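Local coordinates for protein gluconate kinase (Lactobacillus acidophilus, PDB 3LL3) that binds ATP and, as a member of the FGGY family of carbohydrate kinases, probably phosphorylates a sugar or sugar acid such as gluconate, at residues G8-V11 / T16-V19; E146-S149 / K153-G156; N398-F403 / K425-G430. All blocks are in the same frame, centred on the assembly; numbering follows the deposited sequence.

Contact 1: residues G8-V11 / T16-V19; sequences GMDV and TKGV
The Asp10 side chain swings CG anti to its own N (chi1 180°), while the long chain of Lys17, folded at chi3 (-45°) and again at chi4, brings its ammonium back over the neighbouring strand. The two lie alongside and point the same way. Their salt bridge, Lys17 NZ to Asp10 OD2 at 2.7 Å, comes in steeply, the nitrogen standing 54° out of the carboxylate plane. Gln428 is a second partner for NZ, and Ser77 makes a weak bond to the other carboxylate oxygen. Below the charges the antiparallel backbones pair at Gly8–Val19 and Asp10–Lys17; Asp10 N reaches Lys17 O at 2.8 Å and Gly8 N reaches Val19 O at 2.9 Å. The other face of the sheet, with Met9, Val11 and Thr16, is mostly apolar and packs on helix 49-65. There selenomethionine Met9, bent at chi2 and chi3, carries SE over Gly18 CA (3.8 Å) and sets CE against Thr16 CG2 (3.6 Å); a beta carbon on Gly18 would sit tight against the selenium. Val11 CG1 lies 3.6 Å from Thr16 OG1, a hydroxyl hydrogen-bonded to Tyr35. Strands 4-11 and 15-22 form the first beta hairpin of the actin-like ATPase fold, whose turn in relatives faces the nucleotide phosphates; here the Lys17 side chain comes about 5 Å from bound ATP.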
# COMPACT_ATOMS: atom_id res chain seq x y z
N GLY A 8 -31.92 -22.83 -22.47
CA GLY A 8 -31.68 -22.10 -21.24
C GLY A 8 -31.17 -20.73 -21.59
O GLY A 8 -30.24 -20.60 -22.39
N MSE A 9 -31.79 -19.70 -21.02
CA MSE A 9 -31.45 -18.33 -21.31
C MSE A 9 -30.81 -17.70 -20.10
O MSE A 9 -31.21 -17.99 -18.98
CB MSE A 9 -32.71 -17.54 -21.65
CG MSE A 9 -33.49 -18.11 -22.83
SE MSE A 9 -32.55 -17.78 -24.51
CE MSE A 9 -32.73 -15.82 -24.63
N ASP A 10 -29.83 -16.83 -20.32
CA ASP A 10 -29.15 -16.15 -19.24
C ASP A 10 -29.15 -14.65 -19.54
O ASP A 10 -28.38 -14.17 -20.36
CB ASP A 10 -27.72 -16.66 -19.18
CG ASP A 10 -26.91 -16.00 -18.08
OD1 ASP A 10 -27.39 -15.98 -16.92
OD2 ASP A 10 -25.79 -15.52 -18.38
N VAL A 11 -30.03 -13.92 -18.87
CA VAL A 11 -30.24 -12.52 -19.18
C VAL A 11 -29.35 -11.66 -18.30
O VAL A 11 -29.74 -11.24 -17.20
CB VAL A 11 -31.74 -12.11 -19.05
CG1 VAL A 11 -31.98 -10.73 -19.61
CG2 VAL A 11 -32.63 -13.13 -19.77
N THR A 16 -27.25 -11.18 -23.24
CA THR A 16 -27.97 -12.41 -22.94
C THR A 16 -27.29 -13.55 -23.69
O THR A 16 -26.83 -13.35 -24.82
CB THR A 16 -29.45 -12.32 -23.40
OG1 THR A 16 -30.14 -11.36 -22.59
CG2 THR A 16 -30.14 -13.69 -23.30
N LYS A 17 -27.23 -14.72 -23.07
CA LYS A 17 -26.73 -15.92 -23.75
C LYS A 17 -27.81 -16.98 -23.75
O LYS A 17 -28.47 -17.20 -22.74
CB LYS A 17 -25.51 -16.48 -23.04
CG LYS A 17 -24.59 -15.47 -22.44
CD LYS A 17 -23.65 -16.14 -21.43
CE LYS A 17 -24.42 -17.10 -20.51
NZ LYS A 17 -23.85 -17.18 -19.14
N GLY A 18 -27.99 -17.65 -24.88
CA GLY A 18 -28.88 -18.79 -24.92
C GLY A 18 -28.10 -20.05 -25.23
O GLY A 18 -27.16 -20.03 -26.03
N VAL A 19 -28.48 -21.15 -24.58
CA VAL A 19 -27.87 -22.44 -24.86
C VAL A 19 -28.98 -23.42 -25.20
O VAL A 19 -29.99 -23.51 -24.51
CB VAL A 19 -27.02 -22.96 -23.68
CG1 VAL A 19 -26.39 -24.31 -24.03
CG2 VAL A 19 -25.95 -21.94 -23.31

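Contact 2: residues E146-S149 / K153-G156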
# COMPACT_ATOMS: atom_id res chain seq x y z
N GLU A 146 -43.38 12.20 -10.48
CA GLU A 146 -44.27 12.05 -11.63
C GLU A 146 -44.37 10.59 -12.07
O GLU A 146 -45.47 10.02 -12.12
CB GLU A 146 -43.78 12.93 -12.79
CG GLU A 146 -44.64 12.84 -14.04
CD GLU A 146 -45.97 13.56 -13.88
OE1 GLU A 146 -45.99 14.80 -14.04
OE2 GLU A 146 -46.99 12.89 -13.62
N VAL A 147 -43.23 9.97 -12.39
CA VAL A 147 -43.22 8.57 -12.79
C VAL A 147 -43.73 7.69 -11.67
O VAL A 147 -44.48 6.76 -11.91
CB VAL A 147 -41.83 8.08 -13.23
CG1 VAL A 147 -41.20 9.05 -14.21
CG2 VAL A 147 -40.94 7.91 -12.03
N PHE A 148 -43.35 7.98 -10.43
CA PHE A 148 -43.84 7.16 -9.33
C PHE A 148 -45.36 7.16 -9.29
O PHE A 148 -45.99 6.13 -9.06
CB PHE A 148 -43.30 7.60 -7.97
CG PHE A 148 -43.45 6.55 -6.92
CD1 PHE A 148 -42.52 5.52 -6.81
CD2 PHE A 148 -44.55 6.55 -6.08
CE1 PHE A 148 -42.69 4.53 -5.87
CE2 PHE A 148 -44.71 5.56 -5.13
CZ PHE A 148 -43.78 4.55 -5.02
N SER A 149 -45.95 8.33 -9.49
CA SER A 149 -47.40 8.47 -9.50
C SER A 149 -48.07 7.59 -10.55
O SER A 149 -49.12 6.98 -10.31
CB SER A 149 -47.78 9.94 -9.75
OG SER A 149 -49.18 10.11 -9.68
N LYS A 153 -47.12 -0.93 -12.16
CA LYS A 153 -46.37 -2.17 -11.95
C LYS A 153 -44.89 -1.86 -11.79
O LYS A 153 -44.33 -1.05 -12.52
CB LYS A 153 -46.56 -3.15 -13.12
CG LYS A 153 -47.98 -3.72 -13.23
CD LYS A 153 -48.27 -4.62 -12.05
CE LYS A 153 -49.46 -5.54 -12.31
NZ LYS A 153 -50.73 -4.81 -12.20
N TRP A 154 -44.26 -2.51 -10.81
CA TRP A 154 -42.83 -2.42 -10.64
C TRP A 154 -42.26 -3.82 -10.77
O TRP A 154 -42.62 -4.72 -10.01
CB TRP A 154 -42.50 -1.84 -9.26
CG TRP A 154 -42.81 -0.39 -9.16
CD1 TRP A 154 -43.82 0.19 -8.44
CD2 TRP A 154 -42.12 0.67 -9.82
NE1 TRP A 154 -43.78 1.56 -8.60
CE2 TRP A 154 -42.74 1.87 -9.44
CE3 TRP A 154 -41.02 0.71 -10.69
CZ2 TRP A 154 -42.31 3.11 -9.90
CZ3 TRP A 154 -40.59 1.94 -11.15
CH2 TRP A 154 -41.24 3.13 -10.75
N ILE A 155 -41.41 -4.02 -11.77
CA ILE A 155 -40.97 -5.37 -12.12
C ILE A 155 -39.49 -5.39 -12.43
O ILE A 155 -38.84 -4.36 -12.44
CB ILE A 155 -41.73 -5.90 -13.36
CG1 ILE A 155 -41.40 -5.03 -14.58
CG2 ILE A 155 -43.25 -5.94 -13.11
CD1 ILE A 155 -42.24 -5.38 -15.83
N GLY A 156 -38.97 -6.59 -12.69
CA GLY A 156 -37.59 -6.73 -13.12
C GLY A 156 -37.56 -7.19 -14.56
O GLY A 156 -38.60 -7.53 -15.14
O HOH W 1 -45.78 3.47 -8.00
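A single water links Trp154 to Phe148: it accepts the indole N-H, its oxygen 2.8 Å from Trp154 NE1, and donates to the backbone of the helix, 2.9 Å from Phe148 O. It meets the indole at its edge, in the ring plane, the direction in which the N-H points. The same water stands over the centre of one face of the Phe148 ring, 3.6 Å above it, and so is bordered by both aromatic groups. The direct contact is slighter. Phe148, its CG anti to the backbone N (chi1 -163°), brings CD1 within 3.9 Å of Trp154 CZ2, and CE1 passes 4.2 Å from Trp154 NE1. The planes are turned by 28°, yet the rings are slid so far apart that they hardly overlap, the phenyl centroid lying 5.7 Å from that of the five-membered ring. The side chains themselves cross at about a right angle. Phe148 lies within the short helix 145-150, and Trp154 is the middle residue of strand 153-155, which pairs antiparallel with strand 84-86. Leu137 and Leu140 of helix 133-143 also touch the indole, and Ile199 touches both aromatic residues. The chemistry is thus apolar where the two rings approach and polar through one water: the indole N-H of a buried tryptophan finds its acceptor in a water, and the helix, through Phe148 O, is tied to the strand by that water bridge.

Contact 3: residues N398-F403 / K425-G430. With ATP (adenosine-5'-triphosphate), chain C.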
# COMPACT_ATOMS: atom_id res chain seq x y z
N ASN A 398 -16.97 -25.58 -4.82
CA ASN A 398 -17.16 -25.78 -6.25
C ASN A 398 -16.89 -24.49 -7.00
O ASN A 398 -17.63 -23.51 -6.85
CB ASN A 398 -18.58 -26.29 -6.53
CG ASN A 398 -18.88 -27.57 -5.77
OD1 ASN A 398 -19.98 -28.11 -5.85
ND2 ASN A 398 -17.91 -28.05 -5.04
N ALA A 399 -15.84 -24.50 -7.82
CA ALA A 399 -15.24 -23.28 -8.33
C ALA A 399 -15.30 -23.12 -9.84
O ALA A 399 -15.05 -24.06 -10.59
CB ALA A 399 -13.78 -23.20 -7.87
N THR A 400 -15.56 -21.89 -10.26
CA THR A 400 -15.64 -21.56 -11.67
C THR A 400 -15.12 -20.15 -11.87
O THR A 400 -14.91 -19.43 -10.90
CB THR A 400 -17.11 -21.59 -12.16
OG1 THR A 400 -17.91 -20.74 -11.33
CG2 THR A 400 -17.69 -23.01 -12.11
N GLY A 401 -14.94 -19.74 -13.12
CA GLY A 401 -14.60 -18.37 -13.44
C GLY A 401 -13.20 -18.19 -14.01
O GLY A 401 -12.30 -18.92 -13.66
N GLY A 402 -13.05 -17.21 -14.89
CA GLY A 402 -11.81 -16.98 -15.60
C GLY A 402 -10.60 -16.70 -14.73
O GLY A 402 -9.46 -16.93 -15.16
N PHE A 403 -10.82 -16.19 -13.52
CA PHE A 403 -9.69 -15.88 -12.64
C PHE A 403 -9.07 -17.16 -12.11
O PHE A 403 -7.89 -17.20 -11.77
CB PHE A 403 -10.11 -14.97 -11.48
CG PHE A 403 -9.00 -14.65 -10.52
CD1 PHE A 403 -7.90 -13.90 -10.93
CD2 PHE A 403 -9.04 -15.10 -9.20
CE1 PHE A 403 -6.87 -13.60 -10.05
CE2 PHE A 403 -8.00 -14.81 -8.31
CZ PHE A 403 -6.92 -14.06 -8.73
N LYS A 425 -16.82 -29.14 -15.05
CA LYS A 425 -16.74 -29.31 -16.50
C LYS A 425 -17.44 -28.16 -17.21
O LYS A 425 -16.98 -27.70 -18.26
CB LYS A 425 -17.28 -30.67 -16.94
CG LYS A 425 -16.41 -31.83 -16.45
CD LYS A 425 -16.90 -33.20 -16.94
CE LYS A 425 -16.02 -34.32 -16.35
NZ LYS A 425 -16.63 -35.68 -16.48
N GLU A 426 -18.53 -27.66 -16.63
CA GLU A 426 -19.31 -26.59 -17.25
C GLU A 426 -19.27 -25.25 -16.51
O GLU A 426 -19.77 -25.12 -15.38
CB GLU A 426 -20.77 -27.01 -17.43
CG GLU A 426 -21.61 -25.93 -18.14
CD GLU A 426 -21.01 -25.57 -19.49
OE1 GLU A 426 -20.77 -24.36 -19.74
OE2 GLU A 426 -20.74 -26.50 -20.29
N GLN A 427 -18.71 -24.24 -17.16
CA GLN A 427 -18.64 -22.92 -16.56
C GLN A 427 -19.98 -22.19 -16.63
O GLN A 427 -20.24 -21.31 -15.82
CB GLN A 427 -17.54 -22.06 -17.20
CG GLN A 427 -16.17 -22.73 -17.21
CD GLN A 427 -15.58 -22.85 -15.83
OE1 GLN A 427 -15.36 -23.97 -15.33
NE2 GLN A 427 -15.32 -21.71 -15.19
N GLN A 428 -20.81 -22.57 -17.61
CA GLN A 428 -22.11 -21.92 -17.80
C GLN A 428 -23.16 -22.54 -16.88
O GLN A 428 -24.18 -23.07 -17.33
CB GLN A 428 -22.55 -22.04 -19.26
CG GLN A 428 -21.57 -21.36 -20.22
CD GLN A 428 -21.30 -19.92 -19.79
OE1 GLN A 428 -22.22 -19.18 -19.45
NE2 GLN A 428 -20.02 -19.52 -19.81
N SER A 429 -22.89 -22.47 -15.58
CA SER A 429 -23.73 -23.10 -14.58
C SER A 429 -25.17 -22.58 -14.58
O SER A 429 -26.09 -23.33 -14.28
CB SER A 429 -23.12 -22.87 -13.21
OG SER A 429 -23.00 -21.49 -12.98
N GLY A 430 -25.36 -21.31 -14.93
CA GLY A 430 -26.66 -20.67 -14.88
C GLY A 430 -27.67 -21.19 -15.90
O GLY A 430 -28.80 -21.54 -15.54
PG ATP C . -18.84 -14.11 -18.21
O1G ATP C . -17.80 -13.91 -19.49
O2G ATP C . -19.25 -15.71 -18.05
O3G ATP C . -20.02 -13.28 -18.40
PB ATP C . -16.73 -12.70 -16.88
O1B ATP C . -16.35 -12.37 -15.31
O2B ATP C . -16.94 -11.49 -17.65
O3B ATP C . -18.09 -13.65 -16.81
PA ATP C . -14.48 -14.62 -17.00
O1A ATP C . -15.12 -15.71 -15.95
O2A ATP C . -13.82 -15.26 -18.13
O3A ATP C . -15.55 -13.55 -17.68
O5' ATP C . -13.34 -13.78 -16.16
C5' ATP C . -12.77 -12.65 -16.76
C4' ATP C . -11.49 -12.33 -16.04
O4' ATP C . -10.45 -13.30 -16.03
C3' ATP C . -10.81 -10.93 -16.18
O3' ATP C . -11.18 -10.00 -15.21
C2' ATP C . -9.28 -11.26 -16.35
O2' ATP C . -8.44 -10.30 -15.78
C1' ATP C . -9.24 -12.65 -15.76
N9 ATP C . -8.23 -13.52 -16.35
C8 ATP C . -8.03 -13.78 -17.66
N7 ATP C . -7.01 -14.78 -17.71
C5 ATP C . -6.63 -15.10 -16.39
C6 ATP C . -5.69 -16.01 -15.86
N6 ATP C . -4.93 -16.86 -16.77
N1 ATP C . -5.53 -16.12 -14.54
C2 ATP C . -6.28 -15.35 -13.67
N3 ATP C . -7.19 -14.46 -14.20
C4 ATP C . -7.35 -14.35 -15.55
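Thr400 and Gln427 approach to 5.9 Å between their CA atoms where the strand ending at Thr400 gives way, through Gly401 with a phi of 113° that calls for glycine, to a 3-10 turn, opposite a loop that makes an inverse gamma turn at Gln428 before its helix. The Gln427 side chain, bent at chi2, slides past Thr400 in the opposite direction, its CD 4.2 Å from Thr400 CB. Thr400 OG1 turns to Asn258 instead, and CG2 stays 4.4 Å from Glu426 O. Within the loop, Glu426 OE1 takes the Gln428 N-H at 2.8 Å with the lone pair away from its other oxygen, which braces the turn. On the nucleotide side Gly402 N donates to the alpha-phosphate of ATP, 2.8 Å from O1A at a nearly straight 160°. A beta carbon on Gly402 would collide with O2A, so the phosphate can lie directly on the backbone. A chi1 of 178° extends the Phe403 ring away from its own N and places CD1 3.4 Å from ATP N3 beside the adenine. With an alanine here, that part of the adenine would probably lose its ring neighbour and a gap would open against Ile376 and Ile377. The paired glycines resemble the adenosine motif of the actin-like ATPases. Strand 396-400 runs between parallel strand 421-424 and parallel strand 254-259, helix 365-388 backs Phe403, and helix 429-441 leads away from the Gln427 loop.

Contact 1 is a buried pairing of neighbouring strands in the N-terminal family region; contact 3, partly buried, joins a strand end to a helix-leading loop in the C-terminal one. Their centres lie 15 Å apart, and they meet directly: Lys17 NZ is 2.6 Å from Gln428 OE1, a probable hydrogen bond between the two regions beside the ATP. Contact 2 shares no element with either, its centre 27 Å from that of contact 1 and 36 Å from that of contact 3. Chemistry follows place: backbone bonds and a salt bridge in the hairpin, a glycine amide and a phenylalanine at the nucleotide, and two aromatic rings that barely overlap and one water in the partly buried outlying corner.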